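Local coordinates for beta-porphyranase A (Bacteroides plebeius, PDB 4AW7), which hydrolyses the seaweed polysaccharide porphyran at beta-1,4 linkages between galactose and 6-sulfated L-galactose, releasing mostly a sulfated disaccharide, at residues G124-S127 / A128-Y131. Sequence-based numbering, arbitrary orientation.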
loop_
_atom_site.group_PDB
_atom_site.type_symbol
_atom_site.label_atom_id
_atom_site.label_comp_id
_atom_site.label_asym_id
_atom_site.label_seq_id
_atom_site.Cartn_x
_atom_site.Cartn_y
_atom_site.Cartn_z
ATOM N N GLY A 124 25.452 -5.585 10.183
ATOM C CA GLY A 124 24.681 -6.633 9.536
ATOM C C GLY A 124 24.801 -7.960 10.266
ATOM O O GLY A 124 23.806 -8.681 10.504
ATOM N N ALA A 125 26.030 -8.319 10.639
ATOM C CA ALA A 125 26.241 -9.545 11.416
ATOM C C ALA A 125 25.460 -9.534 12.707
ATOM O O ALA A 125 24.904 -10.562 13.116
ATOM C CB ALA A 125 27.756 -9.749 11.696
ATOM N N TRP A 126 25.365 -8.387 13.363
ATOM C CA TRP A 126 24.656 -8.287 14.608
ATOM C C TRP A 126 23.170 -8.559 14.391
ATOM O O TRP A 126 22.552 -9.197 15.235
ATOM C CB TRP A 126 24.880 -6.930 15.294
ATOM C CG TRP A 126 23.979 -6.723 16.418
ATOM C CD1 TRP A 126 22.959 -5.829 16.488
ATOM C CD2 TRP A 126 23.908 -7.511 17.624
ATOM N NE1 TRP A 126 22.285 -5.970 17.660
ATOM C CE2 TRP A 126 22.851 -6.988 18.393
ATOM C CE3 TRP A 126 24.664 -8.580 18.140
ATOM C CZ2 TRP A 126 22.494 -7.530 19.640
ATOM C CZ3 TRP A 126 24.317 -9.100 19.383
ATOM C CH2 TRP A 126 23.243 -8.583 20.109
ATOM N N SER A 127 22.546 -8.035 13.332
ATOM C CA SER A 127 21.130 -8.331 13.143
ATOM C C SER A 127 20.916 -9.829 13.102
ATOM O O SER A 127 19.966 -10.335 13.696
ATOM C CB SER A 127 20.554 -7.653 11.896
ATOM O OG SER A 127 21.059 -8.154 10.663
ATOM N N ALA A 128 21.775 -10.538 12.372
ATOM C CA ALA A 128 21.654 -11.998 12.269
ATOM C C ALA A 128 21.936 -12.701 13.578
ATOM O O ALA A 128 21.249 -13.646 13.925
ATOM C CB ALA A 128 22.480 -12.541 11.143
ATOM N N GLU A 129 22.908 -12.214 14.347
ATOM C CA GLU A 129 23.183 -12.819 15.630
ATOM C C GLU A 129 22.020 -12.598 16.633
ATOM O O GLU A 129 21.621 -13.521 17.353
ATOM C CB GLU A 129 24.527 -12.260 16.107
ATOM C CG GLU A 129 24.990 -12.675 17.486
ATOM C CD GLU A 129 25.454 -14.123 17.607
ATOM O OE1 GLU A 129 25.492 -14.848 16.599
ATOM O OE2 GLU A 129 25.814 -14.495 18.743
ATOM N N TYR A 130 21.477 -11.388 16.666
ATOM C CA TYR A 130 20.387 -11.042 17.542
ATOM C C TYR A 130 19.170 -11.922 17.215
ATOM O O TYR A 130 18.624 -12.583 18.103
ATOM C CB TYR A 130 20.008 -9.555 17.336
ATOM C CG TYR A 130 18.800 -9.124 18.128
ATOM C CD1 TYR A 130 18.877 -8.925 19.496
ATOM C CD2 TYR A 130 17.561 -8.908 17.505
ATOM C CE1 TYR A 130 17.770 -8.518 20.216
ATOM C CE2 TYR A 130 16.479 -8.499 18.226
ATOM C CZ TYR A 130 16.577 -8.311 19.575
ATOM O OH TYR A 130 15.501 -7.915 20.330
ATOM N N TYR A 131 18.750 -11.967 15.951
ATOM C CA TYR A 131 17.549 -12.713 15.609
ATOM C C TYR A 131 17.741 -14.230 15.655
ATOM O O TYR A 131 16.827 -14.953 16.052
ATOM C CB TYR A 131 16.987 -12.226 14.273
ATOM C CG TYR A 131 16.306 -10.860 14.345
ATOM C CD1 TYR A 131 15.288 -10.618 15.246
ATOM C CD2 TYR A 131 16.679 -9.823 13.492
ATOM C CE1 TYR A 131 14.654 -9.402 15.302
ATOM C CE2 TYR A 131 16.034 -8.596 13.531
ATOM C CZ TYR A 131 15.044 -8.379 14.438
ATOM O OH TYR A 131 14.393 -7.148 14.484
#
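W126 and Y130 show how residues four apart on a helix bring their side chains together. CB of Y130 sits over a face of the W126 six-membered ring, 4.2 Å from its centroid, a CH-pi contact. With CG of W126 anti to the backbone N (chi1 169°), CZ2 comes to 3.9 Å from Y130 CD1, although the rings meet obliquely, their planes 45° apart. The backbone bond from Y130 N to W126 O, 2.8 Å, ties the same two residues. The indole is buried, its NE1 hydrogen-bonded to P74 O and its ring stacked with Y88. Equally buried, G124 O takes a 2.8 Å bond from S127 OG besides a weak one of 3.3 Å from A128 N. Partly exposed E129 is looser: its CG approaches W126 CZ3 at 4.1 Å, but the chain bends at chi2 (72°) and the carboxylate does not touch the ring. Cutting W126 back to an alanine is likely to uncover Y130 CB and leave P74 O without its donor. Helix 120-132 links parallel strands 104-106 and 136-142 in a beta-alpha-beta unit; W126 packs on helix 74-82, S127 and A128 on helix 160-179, and Y131 on strand 136-142.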